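Local coordinates for protein separin (PDB 5U1T) that is a caspase-like cysteine protease that cleaves a cohesin subunit at the onset of anaphase, starting chromosome segregation, and is held inactive by securin for most of the cell cycle, at residues Ile659-Ala662 / Leu663-Lys666; Met665-Gln668 / Leu669-Thr672; Gln704-Phe707 / Gly708-Pro712; Ala713-Pro716 / Glu717-Asp720; Ala759-Asp762 / Cys763-Gln767. All coordinates share one frame; numbering follows the deposited sequence.

Contact 1 (Ile659-Ala662 / Leu663-Lys666); sequences IDDA and LMMK
Ile659 and Leu663 meet side by side on the first turns of the α-helix 659-672, one helical turn apart and pointing the same way. Their branches form the apolar part of the contact: Ile659 CG2 reaches Leu663 CD1 at 3.6 Å. The isoleucine sets CG2 anti to its backbone N (its CG1 has chi1 -84°), which lays that methyl along the helix toward the leucine.

The backbone bonds are the usual i to i+4 set. Leu663 N donates to Ile659 O at 3.0 Å, Met665 N to Asp661 O at 3.0 Å, and Lys666 N to Ala662 O at 2.8 Å. Met664 N to Asp660 O is weak, and the NH of Leu663 adds a weak second bond to Asp660 O.

Asp661 OD1 makes a salt bridge to Lys902 NZ, outside the helix. Ala662 and Met665 press against the preceding helix 642-655, on Leu654 and Leu650.

The two methionines lie against Asp661. Met664 runs back beside it, its SD 4.2 Å from Asp661 OD1, and Met665, bent at chi2 and chi3, folds so that its CE lies 3.6 Å from Asp661 O.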
loop_
_atom_site.group_PDB
_atom_site.type_symbol
_atom_site.label_atom_id
_atom_site.label_comp_id
_atom_site.label_asym_id
_atom_site.label_seq_id
_atom_site.Cartn_x
_atom_site.Cartn_y
_atom_site.Cartn_z
ATOM N N ILE A 659 2.797 19.228 -9.704
ATOM C CA ILE A 659 4.206 18.894 -9.607
ATOM C C ILE A 659 4.991 20.087 -9.063
ATOM O O ILE A 659 5.944 19.910 -8.305
ATOM C CB ILE A 659 4.776 18.425 -10.968
ATOM C CG1 ILE A 659 4.512 16.940 -11.185
ATOM C CG2 ILE A 659 6.266 18.549 -10.993
ATOM C CD1 ILE A 659 3.074 16.571 -11.291
ATOM N N ASP A 660 4.571 21.295 -9.431
ATOM C CA ASP A 660 5.179 22.512 -8.894
ATOM C C ASP A 660 5.310 22.460 -7.368
ATOM O O ASP A 660 6.415 22.554 -6.822
ATOM C CB ASP A 660 4.368 23.755 -9.292
ATOM C CG ASP A 660 4.791 24.346 -10.655
ATOM O OD1 ASP A 660 5.848 23.946 -11.213
ATOM O OD2 ASP A 660 4.060 25.239 -11.154
ATOM N N ASP A 661 4.184 22.296 -6.682
ATOM C CA ASP A 661 4.197 22.353 -5.225
ATOM C C ASP A 661 4.856 21.139 -4.607
ATOM O O ASP A 661 5.486 21.239 -3.565
ATOM C CB ASP A 661 2.781 22.508 -4.684
ATOM C CG ASP A 661 2.120 23.767 -5.175
ATOM O OD1 ASP A 661 2.621 24.869 -4.846
ATOM O OD2 ASP A 661 1.110 23.654 -5.901
ATOM N N ALA A 662 4.706 19.996 -5.255
ATOM C CA ALA A 662 5.382 18.791 -4.817
ATOM C C ALA A 662 6.902 18.962 -4.782
ATOM O O ALA A 662 7.570 18.462 -3.886
ATOM C CB ALA A 662 5.007 17.631 -5.704
ATOM N N LEU A 663 7.461 19.680 -5.742
ATOM C CA LEU A 663 8.909 19.790 -5.802
ATOM C C LEU A 663 9.419 20.756 -4.732
ATOM O O LEU A 663 10.488 20.529 -4.153
ATOM C CB LEU A 663 9.352 20.207 -7.206
ATOM C CG LEU A 663 9.075 19.177 -8.319
ATOM C CD1 LEU A 663 9.365 19.742 -9.707
ATOM C CD2 LEU A 663 9.858 17.885 -8.091
ATOM N N MET A 664 8.652 21.813 -4.452
ATOM C CA MET A 664 8.977 22.736 -3.363
ATOM C C MET A 664 9.008 21.941 -2.081
ATOM O O MET A 664 9.917 22.067 -1.258
ATOM C CB MET A 664 7.958 23.878 -3.265
ATOM C CG MET A 664 7.986 24.848 -4.459
ATOM S SD MET A 664 6.597 26.022 -4.545
ATOM C CE MET A 664 6.623 26.755 -2.892
ATOM N N MET A 665 7.995 21.100 -1.941
ATOM C CA MET A 665 7.885 20.166 -0.832
ATOM C C MET A 665 9.113 19.262 -0.742
ATOM O O MET A 665 9.720 19.162 0.319
ATOM C CB MET A 665 6.615 19.327 -0.996
ATOM C CG MET A 665 5.912 18.911 0.278
ATOM S SD MET A 665 5.256 20.305 1.203
ATOM C CE MET A 665 4.681 21.392 -0.099
ATOM N N LYS A 666 9.478 18.624 -1.857
ATOM C CA LYS A 666 10.611 17.695 -1.889
ATOM C C LYS A 666 11.872 18.296 -1.306
ATOM O O LYS A 666 12.414 17.780 -0.334
ATOM C CB LYS A 666 10.928 17.224 -3.318
ATOM C CG LYS A 666 12.356 16.613 -3.478
ATOM C CD LYS A 666 12.635 16.134 -4.912
ATOM C CE LYS A 666 13.931 15.318 -5.035
ATOM N NZ LYS A 666 14.008 14.593 -6.361
#

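Contact 2 (Met665-Gln668 / Leu669-Thr672); sequences MKNQ and LQKT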
loop_
_atom_site.group_PDB
_atom_site.type_symbol
_atom_site.label_atom_id
_atom_site.label_comp_id
_atom_site.label_asym_id
_atom_site.label_seq_id
_atom_site.Cartn_x
_atom_site.Cartn_y
_atom_site.Cartn_z
ATOM N N MET A 665 7.995 21.100 -1.941
ATOM C CA MET A 665 7.885 20.166 -0.832
ATOM C C MET A 665 9.113 19.262 -0.742
ATOM O O MET A 665 9.720 19.162 0.319
ATOM C CB MET A 665 6.615 19.327 -0.996
ATOM C CG MET A 665 5.912 18.911 0.278
ATOM S SD MET A 665 5.256 20.305 1.203
ATOM C CE MET A 665 4.681 21.392 -0.099
ATOM N N LYS A 666 9.478 18.624 -1.857
ATOM C CA LYS A 666 10.611 17.695 -1.889
ATOM C C LYS A 666 11.872 18.296 -1.306
ATOM O O LYS A 666 12.414 17.780 -0.334
ATOM C CB LYS A 666 10.928 17.224 -3.318
ATOM C CG LYS A 666 12.356 16.613 -3.478
ATOM C CD LYS A 666 12.635 16.134 -4.912
ATOM C CE LYS A 666 13.931 15.318 -5.035
ATOM N NZ LYS A 666 14.008 14.593 -6.361
ATOM N N ASN A 667 12.345 19.384 -1.908
ATOM C CA ASN A 667 13.684 19.868 -1.606
ATOM C C ASN A 667 13.755 20.591 -0.281
ATOM O O ASN A 667 14.831 20.675 0.305
ATOM C CB ASN A 667 14.200 20.759 -2.733
ATOM C CG ASN A 667 14.500 19.964 -4.001
ATOM O OD1 ASN A 667 13.650 19.834 -4.890
ATOM N ND2 ASN A 667 15.711 19.405 -4.076
ATOM N N GLN A 668 12.624 21.099 0.204
ATOM C CA GLN A 668 12.604 21.653 1.552
ATOM C C GLN A 668 12.821 20.512 2.541
ATOM O O GLN A 668 13.795 20.506 3.292
ATOM C CB GLN A 668 11.295 22.393 1.840
ATOM C CG GLN A 668 11.167 23.731 1.120
ATOM C CD GLN A 668 12.242 24.749 1.526
ATOM O OE1 GLN A 668 12.459 25.012 2.717
ATOM N NE2 GLN A 668 12.919 25.329 0.525
ATOM N N LEU A 669 11.920 19.534 2.502
ATOM C CA LEU A 669 11.993 18.348 3.353
ATOM C C LEU A 669 13.395 17.726 3.410
ATOM O O LEU A 669 13.909 17.447 4.503
ATOM C CB LEU A 669 10.982 17.293 2.877
ATOM C CG LEU A 669 9.492 17.568 3.109
ATOM C CD1 LEU A 669 8.638 16.346 2.736
ATOM C CD2 LEU A 669 9.224 18.000 4.544
ATOM N N GLN A 670 14.007 17.518 2.242
ATOM C CA GLN A 670 15.330 16.889 2.152
ATOM C C GLN A 670 16.383 17.622 2.984
ATOM O O GLN A 670 17.162 16.993 3.710
ATOM C CB GLN A 670 15.795 16.808 0.690
ATOM C CG GLN A 670 15.864 15.391 0.141
ATOM C CD GLN A 670 15.921 15.351 -1.377
ATOM O OE1 GLN A 670 15.468 14.384 -1.997
ATOM N NE2 GLN A 670 16.487 16.402 -1.988
ATOM N N LYS A 671 16.400 18.950 2.897
ATOM C CA LYS A 671 17.412 19.714 3.612
ATOM C C LYS A 671 17.043 19.870 5.083
ATOM O O LYS A 671 17.902 19.745 5.959
ATOM C CB LYS A 671 17.618 21.090 2.971
ATOM C CG LYS A 671 17.796 21.083 1.440
ATOM C CD LYS A 671 18.634 19.904 0.932
ATOM C CE LYS A 671 18.950 20.040 -0.553
ATOM N NZ LYS A 671 19.922 21.158 -0.766
ATOM N N THR A 672 15.762 20.111 5.351
ATOM C CA THR A 672 15.311 20.512 6.686
ATOM C C THR A 672 15.276 19.403 7.757
ATOM O O THR A 672 14.892 19.665 8.902
ATOM C CB THR A 672 13.903 21.136 6.616
ATOM O OG1 THR A 672 12.966 20.154 6.167
ATOM C CG2 THR A 672 13.887 22.329 5.665
#
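Thr672 reaches back one turn to Gln668 and grips its carbonyl oxygen twice. Thr672 N donates to Gln668 O at 2.9 Å, nearly along the C=O axis, while Thr672 OG1 donates to the same Gln668 O at 3.0 Å from 48° above the carbonyl plane. OG1 can do this because it sits between the backbone N and the carbonyl carbon (chi1 64°), where it faces back down the helix. A weak bond from Lys671 N also falls on that oxygen.

The ordinary backbone bonds follow, Gln670 N to Lys666 O at 3.0 Å and Leu669 N to Met665 O at 3.1 Å. Lys671 N to Asn667 O, by contrast, is weak. These turns belong to the later part of the α-helix 659-672, and the threonine hydroxyl bonding to the carbonyl four residues earlier is a familiar helical side-chain-to-backbone bond.

Lys666 and Gln670 lie side by side on one flank. The methylene Lys666 CE lies 3.5 Å from Gln670 OE1, but the ammonium goes past the amide: Lys666 NZ bonds to Leu695 O, and the lysine also makes a cation-pi contact with Trp696.

Lys671 passes its aliphatic stem by the Asn667 carbonyl, CG lying 3.2 Å from Asn667 O. On the flank turned to helix 642-655, Leu669 shares Leu650 with Met665 and also meets Asp646. Between the two themselves the touch is loose, with Met665 CG and Leu669 CD1 4.5 Å apart.

Contact 3 (Gln704-Phe707 / Gly708-Pro712); sequences QIYF and GKTLP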
loop_
_atom_site.group_PDB
_atom_site.type_symbol
_atom_site.label_atom_id
_atom_site.label_comp_id
_atom_site.label_asym_id
_atom_site.label_seq_id
_atom_site.Cartn_x
_atom_site.Cartn_y
_atom_site.Cartn_z
ATOM N N GLN A 704 17.758 5.597 -8.733
ATOM C CA GLN A 704 18.475 4.420 -8.277
ATOM C C GLN A 704 19.625 4.794 -7.367
ATOM O O GLN A 704 19.918 4.072 -6.421
ATOM C CB GLN A 704 18.993 3.604 -9.462
ATOM C CG GLN A 704 17.938 2.756 -10.166
ATOM C CD GLN A 704 18.437 2.227 -11.513
ATOM O OE1 GLN A 704 19.642 2.228 -11.782
ATOM N NE2 GLN A 704 17.510 1.792 -12.367
ATOM N N ILE A 705 20.285 5.910 -7.640
ATOM C CA ILE A 705 21.380 6.310 -6.767
ATOM C C ILE A 705 20.843 6.592 -5.375
ATOM O O ILE A 705 21.400 6.142 -4.376
ATOM C CB ILE A 705 22.119 7.549 -7.264
ATOM C CG1 ILE A 705 22.649 7.331 -8.690
ATOM C CG2 ILE A 705 23.243 7.893 -6.299
ATOM C CD1 ILE A 705 23.831 6.372 -8.804
ATOM N N TYR A 706 19.731 7.313 -5.324
ATOM C CA TYR A 706 19.188 7.738 -4.053
ATOM C C TYR A 706 18.726 6.578 -3.171
ATOM O O TYR A 706 19.170 6.447 -2.019
ATOM C CB TYR A 706 18.022 8.695 -4.250
ATOM C CG TYR A 706 17.587 9.214 -2.916
ATOM C CD1 TYR A 706 18.451 9.991 -2.156
ATOM C CD2 TYR A 706 16.352 8.877 -2.377
ATOM C CE1 TYR A 706 18.093 10.449 -0.928
ATOM C CE2 TYR A 706 15.979 9.338 -1.137
ATOM C CZ TYR A 706 16.854 10.128 -0.415
ATOM O OH TYR A 706 16.503 10.598 0.834
ATOM N N PHE A 707 17.826 5.753 -3.703
ATOM C CA PHE A 707 17.267 4.643 -2.942
ATOM C C PHE A 707 18.175 3.415 -2.906
ATOM O O PHE A 707 18.032 2.558 -2.022
ATOM C CB PHE A 707 15.908 4.259 -3.506
ATOM C CG PHE A 707 14.873 5.304 -3.304
ATOM C CD1 PHE A 707 14.271 5.463 -2.058
ATOM C CD2 PHE A 707 14.512 6.145 -4.338
ATOM C CE1 PHE A 707 13.324 6.425 -1.860
ATOM C CE2 PHE A 707 13.564 7.111 -4.148
ATOM C CZ PHE A 707 12.963 7.251 -2.900
ATOM N N GLY A 708 19.106 3.337 -3.857
ATOM C CA GLY A 708 19.986 2.194 -3.976
ATOM C C GLY A 708 21.346 2.399 -3.355
ATOM O O GLY A 708 22.002 1.430 -3.008
ATOM N N LYS A 709 21.786 3.644 -3.211
ATOM C CA LYS A 709 23.076 3.900 -2.576
ATOM C C LYS A 709 22.971 4.892 -1.407
ATOM O O LYS A 709 23.207 4.526 -0.240
ATOM C CB LYS A 709 24.089 4.397 -3.611
ATOM C CG LYS A 709 24.492 3.344 -4.661
ATOM C CD LYS A 709 25.910 3.592 -5.168
ATOM C CE LYS A 709 26.596 2.319 -5.693
ATOM N NZ LYS A 709 26.151 1.934 -7.064
ATOM N N THR A 710 22.610 6.137 -1.712
ATOM C CA THR A 710 22.531 7.209 -0.707
ATOM C C THR A 710 21.697 6.854 0.540
ATOM O O THR A 710 22.210 6.828 1.672
ATOM C CB THR A 710 21.946 8.487 -1.336
ATOM O OG1 THR A 710 22.613 8.747 -2.578
ATOM C CG2 THR A 710 22.112 9.676 -0.401
ATOM N N LEU A 711 20.414 6.582 0.323
ATOM C CA LEU A 711 19.501 6.259 1.415
ATOM C C LEU A 711 19.911 5.023 2.257
ATOM O O LEU A 711 19.838 5.068 3.485
ATOM C CB LEU A 711 18.088 6.077 0.858
ATOM C CG LEU A 711 16.957 6.120 1.874
ATOM C CD1 LEU A 711 17.273 7.165 2.932
ATOM C CD2 LEU A 711 15.646 6.434 1.181
ATOM N N PRO A 712 20.344 3.916 1.619
ATOM C CA PRO A 712 20.840 2.808 2.447
ATOM C C PRO A 712 22.113 3.127 3.229
ATOM O O PRO A 712 22.370 2.462 4.235
ATOM C CB PRO A 712 21.124 1.707 1.422
ATOM C CG PRO A 712 20.288 2.033 0.260
ATOM C CD PRO A 712 20.259 3.525 0.199
#
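Ile705 O is gripped by two residues of the next turn, Lys709 and Thr710. Thr710 N donates to Ile705 O at 2.9 Å, and Lys709 N donates at 2.8 Å from 39° above the carbonyl plane; Thr710 OG1 adds a weak bond. The Thr710 N bond spans five residues, as does Leu711 N to Tyr706 O at 2.7 Å; the Lys709 bond spans four. This is a π-type turn at 708-710 in helix 700-714. It runs into a kink at Pro712, whose ring nitrogen has no hydrogen to give; Pro712 CG and CD rest instead against Phe707 O.

Leu711 sets one methyl against both aromatic side chains: Leu711 CD2 lies 3.7 Å from Tyr706 CE2 and equally far from Phe707 CD1, and Leu711 CB lies over one face of the tyrosine ring. The two rings meet edge to face, with Tyr706 CD2 3.6 Å above the middle of the Phe707 ring. Tyr706 gets there by setting CG anti to its N (chi1 -174°), and its CD1 comes to 3.9 Å from Thr710 CB.

Phe707 also meets Phe703 on its own helix and packs on Ile742 of helix 729-752, which Gln704 touches at Asn750. Leu711 reaches Leu675 and Phe719 in the neighbouring loops.

Contact 4 (Ala713-Pro716 / Glu717-Asp720); sequences AMKP and ELFD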
loop_
_atom_site.group_PDB
_atom_site.type_symbol
_atom_site.label_atom_id
_atom_site.label_comp_id
_atom_site.label_asym_id
_atom_site.label_seq_id
_atom_site.Cartn_x
_atom_site.Cartn_y
_atom_site.Cartn_z
ATOM N N ALA A 713 22.891 4.113 2.785
ATOM C CA ALA A 713 24.148 4.457 3.447
ATOM C C ALA A 713 23.918 5.265 4.726
ATOM O O ALA A 713 24.832 5.450 5.550
ATOM C CB ALA A 713 25.051 5.223 2.492
ATOM N N MET A 714 22.687 5.733 4.898
ATOM C CA MET A 714 22.383 6.675 5.958
ATOM C C MET A 714 21.325 6.180 6.899
ATOM O O MET A 714 21.220 6.659 8.025
ATOM C CB MET A 714 21.947 7.999 5.357
ATOM C CG MET A 714 23.058 8.663 4.563
ATOM S SD MET A 714 22.510 10.236 3.912
ATOM C CE MET A 714 20.888 9.798 3.270
ATOM N N LYS A 715 20.523 5.235 6.440
ATOM C CA LYS A 715 19.507 4.652 7.296
ATOM C C LYS A 715 19.309 3.190 6.910
ATOM O O LYS A 715 18.260 2.821 6.372
ATOM C CB LYS A 715 18.199 5.441 7.180
ATOM C CG LYS A 715 17.369 5.497 8.457
ATOM C CD LYS A 715 18.052 6.340 9.537
ATOM C CE LYS A 715 17.290 6.338 10.872
ATOM N NZ LYS A 715 18.084 6.983 11.960
ATOM N N PRO A 716 20.327 2.352 7.184
ATOM C CA PRO A 716 20.339 0.940 6.781
ATOM C C PRO A 716 19.066 0.204 7.192
ATOM O O PRO A 716 18.540 -0.609 6.430
ATOM C CB PRO A 716 21.556 0.367 7.527
ATOM C CG PRO A 716 22.428 1.518 7.763
ATOM C CD PRO A 716 21.511 2.690 7.990
ATOM N N GLU A 717 18.567 0.512 8.382
ATOM C CA GLU A 717 17.435 -0.217 8.921
ATOM C C GLU A 717 16.167 0.061 8.112
ATOM O O GLU A 717 15.137 -0.578 8.330
ATOM C CB GLU A 717 17.220 0.116 10.410
ATOM C CG GLU A 717 17.036 1.599 10.710
ATOM C CD GLU A 717 18.351 2.353 10.977
ATOM O OE1 GLU A 717 19.320 2.197 10.197
ATOM O OE2 GLU A 717 18.415 3.119 11.970
ATOM N N LEU A 718 16.243 1.000 7.170
ATOM C CA LEU A 718 15.134 1.234 6.249
ATOM C C LEU A 718 15.049 0.080 5.276
ATOM O O LEU A 718 14.061 -0.089 4.570
ATOM C CB LEU A 718 15.301 2.546 5.478
ATOM C CG LEU A 718 15.128 3.865 6.220
ATOM C CD1 LEU A 718 15.193 5.020 5.249
ATOM C CD2 LEU A 718 13.816 3.863 6.982
ATOM N N PHE A 719 16.109 -0.717 5.252
ATOM C CA PHE A 719 16.240 -1.785 4.279
ATOM C C PHE A 719 16.535 -3.113 4.958
ATOM O O PHE A 719 17.131 -4.003 4.355
ATOM C CB PHE A 719 17.338 -1.440 3.280
ATOM C CG PHE A 719 17.162 -0.092 2.635
ATOM C CD1 PHE A 719 17.683 1.054 3.227
ATOM C CD2 PHE A 719 16.465 0.035 1.444
ATOM C CE1 PHE A 719 17.509 2.296 2.643
ATOM C CE2 PHE A 719 16.299 1.271 0.854
ATOM C CZ PHE A 719 16.820 2.402 1.457
ATOM N N ASP A 720 16.121 -3.239 6.217
ATOM C CA ASP A 720 16.313 -4.483 6.946
ATOM C C ASP A 720 15.066 -5.339 6.865
ATOM O O ASP A 720 14.344 -5.507 7.844
ATOM C CB ASP A 720 16.663 -4.217 8.399
ATOM C CG ASP A 720 17.069 -5.472 9.128
ATOM O OD1 ASP A 720 17.416 -6.469 8.447
ATOM O OD2 ASP A 720 17.050 -5.455 10.375
#
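Lys715 and Pro716 start a 3-10 turn whose two successive i to i+3 bonds, Leu718 N to Lys715 O at 2.8 Å and Phe719 N to Pro716 O at 2.7 Å, both approach the acceptor from about 40° above its carbonyl plane. The turn takes the chain off the end of helix 700-714 toward helix 729-752.

Lys715 meets both Leu718 and Glu717. Bent at chi2, it lays CB and CG across Leu718, with Lys715 CG 3.6 Å from Leu718 CG. Farther out, Lys715 CE passes 3.6 Å from Glu717 OE2. The glutamate folds back over the turn from a CG set between its N and carbonyl carbon (chi1 56°), which also brings OE1 beside Pro716 CD. Phe719 turns its ring edge to Pro716 O, which lies in the ring plane, and Lys715 O is near the same edge.

Lys715 NZ is bonded to Leu675 O and Ala678 O, while its salt bridge to Glu717 OE2 is long, at 3.9 Å. The buried ammonium is thus held chiefly by two carbonyl oxygens, and the carboxylate probably adds a weaker electrostatic pull that helps to balance its charge.

Contact 5 (Ala759-Asp762 / Cys763-Gln767); sequences AVID and CRKAQ
Lys765 runs back over Ile761 and Asp762, touching them along most of its length. CB sits 3.3 Å from Asp762 O. With CG anti to the carbonyl carbon (chi1 -65°) and the chain extended beyond it, CG passes 3.5 Å from Ile761 O, CD lies a little farther from that oxygen, and CE comes to 3.8 Å from the methyl Ile761 CG2. NZ ends 4.3 Å from Asp762 OD1, beyond a salt bridge. Phe743 and Phe1098 touch the same lysine.

Underneath is a regular α-helical turn of helix 756-775. Ala766 N donates to Asp762 O at 3.0 Å, Lys765 N to Ile761 O at 3.0 Å, and Cys763 N to Ala759 O at 3.2 Å.

Arg764 turns another way. Its CG lies 3.1 Å from Val760 O, and bends at chi2 and chi3 turn the chain so that the guanidinium has Gln767 CB at its edge, in plane. NE bonds to the backbone of another protein's chain, and Tyr1095 adds a cation-pi contact.

Asp762, buried, is held through OD2 by Ser746 OG of helix 729-752, with a weak bond from Asn750 ND2. Neutral partners, one of them weakly bonded, therefore serve OD2, and the nearby ammonium of Lys765 would probably favour the charged form of the carboxylate without bonding to it.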
loop_
_atom_site.group_PDB
_atom_site.type_symbol
_atom_site.label_atom_id
_atom_site.label_comp_id
_atom_site.label_asym_id
_atom_site.label_seq_id
_atom_site.Cartn_x
_atom_site.Cartn_y
_atom_site.Cartn_z
ATOM N N ALA A 759 12.038 -3.895 -15.374
ATOM C CA ALA A 759 10.759 -3.454 -14.802
ATOM C C ALA A 759 9.892 -4.646 -14.389
ATOM O O ALA A 759 9.216 -4.603 -13.371
ATOM C CB ALA A 759 10.002 -2.577 -15.775
ATOM N N VAL A 760 9.911 -5.708 -15.189
ATOM C CA VAL A 760 9.170 -6.922 -14.850
ATOM C C VAL A 760 9.740 -7.522 -13.573
ATOM O O VAL A 760 8.989 -7.929 -12.695
ATOM C CB VAL A 760 9.210 -7.982 -15.980
ATOM C CG1 VAL A 760 8.684 -9.319 -15.481
ATOM C CG2 VAL A 760 8.397 -7.520 -17.158
ATOM N N ILE A 761 11.066 -7.561 -13.471
ATOM C CA ILE A 761 11.724 -8.140 -12.306
ATOM C C ILE A 761 11.398 -7.361 -11.033
ATOM O O ILE A 761 11.061 -7.963 -10.013
ATOM C CB ILE A 761 13.235 -8.200 -12.495
ATOM C CG1 ILE A 761 13.551 -9.114 -13.677
ATOM C CG2 ILE A 761 13.912 -8.691 -11.223
ATOM C CD1 ILE A 761 15.024 -9.298 -13.944
ATOM N N ASP A 762 11.484 -6.033 -11.107
ATOM C CA ASP A 762 11.153 -5.165 -9.986
ATOM C C ASP A 762 9.768 -5.482 -9.449
ATOM O O ASP A 762 9.617 -5.875 -8.287
ATOM C CB ASP A 762 11.228 -3.699 -10.395
ATOM C CG ASP A 762 12.651 -3.203 -10.504
ATOM O OD1 ASP A 762 13.588 -3.940 -10.119
ATOM O OD2 ASP A 762 12.838 -2.060 -10.973
ATOM N N CYS A 763 8.773 -5.292 -10.308
ATOM C CA CYS A 763 7.390 -5.681 -10.047
ATOM C C CYS A 763 7.237 -6.999 -9.312
ATOM O O CYS A 763 6.391 -7.127 -8.435
ATOM C CB CYS A 763 6.627 -5.785 -11.367
ATOM S SG CYS A 763 5.549 -4.423 -11.664
ATOM N N ARG A 764 8.041 -7.985 -9.686
ATOM C CA ARG A 764 7.920 -9.316 -9.106
ATOM C C ARG A 764 8.535 -9.374 -7.706
ATOM O O ARG A 764 8.083 -10.142 -6.865
ATOM C CB ARG A 764 8.562 -10.356 -10.027
ATOM C CG ARG A 764 7.874 -10.473 -11.403
ATOM C CD ARG A 764 6.604 -11.312 -11.359
ATOM N NE ARG A 764 6.894 -12.602 -10.751
ATOM C CZ ARG A 764 6.601 -12.909 -9.491
ATOM N NH1 ARG A 764 6.930 -14.103 -9.011
ATOM N NH2 ARG A 764 5.983 -12.023 -8.708
ATOM N N LYS A 765 9.560 -8.565 -7.462
ATOM C CA LYS A 765 10.102 -8.428 -6.124
ATOM C C LYS A 765 9.056 -7.799 -5.213
ATOM O O LYS A 765 8.868 -8.226 -4.073
ATOM C CB LYS A 765 11.361 -7.577 -6.127
ATOM C CG LYS A 765 12.512 -8.169 -6.860
ATOM C CD LYS A 765 13.666 -7.195 -6.846
ATOM C CE LYS A 765 14.812 -7.710 -7.687
ATOM N NZ LYS A 765 15.884 -6.699 -7.810
ATOM N N ALA A 766 8.385 -6.774 -5.734
ATOM C CA ALA A 766 7.355 -6.072 -4.999
ATOM C C ALA A 766 6.275 -7.054 -4.575
ATOM O O ALA A 766 5.802 -7.018 -3.447
ATOM C CB ALA A 766 6.771 -4.956 -5.829
ATOM N N GLN A 767 5.905 -7.953 -5.470
ATOM C CA GLN A 767 4.874 -8.929 -5.160
ATOM C C GLN A 767 5.357 -10.018 -4.217
ATOM O O GLN A 767 4.588 -10.542 -3.417
ATOM C CB GLN A 767 4.360 -9.567 -6.438
ATOM C CG GLN A 767 3.406 -8.706 -7.179
ATOM C CD GLN A 767 2.541 -9.520 -8.110
ATOM O OE1 GLN A 767 3.018 -10.477 -8.755
ATOM N NE2 GLN A 767 1.248 -9.164 -8.181
#

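Each contact joins adjoining segments, so none closes a long loop; along the chain they run in series. Contacts 1 and 2 cover successive parts of helix 659-672, overlapping at Met665 and Lys666, the second beginning where the first ends. Contact 3 lies on helix 700-714, its nearest atoms about 5 Å from contact 2. Contact 4 follows as that helix gives way to a loop, and the two touch: Phe719 CE1 packs on Pro712 CA, and Leu718 CD1 on Leu711 CD1. Contact 5, on helix 756-775, touches none of the others; its nearest atoms are about 6 Å from contact 3. Helix 729-752 links the last three, receiving side chains from contacts 3, 4 and 5.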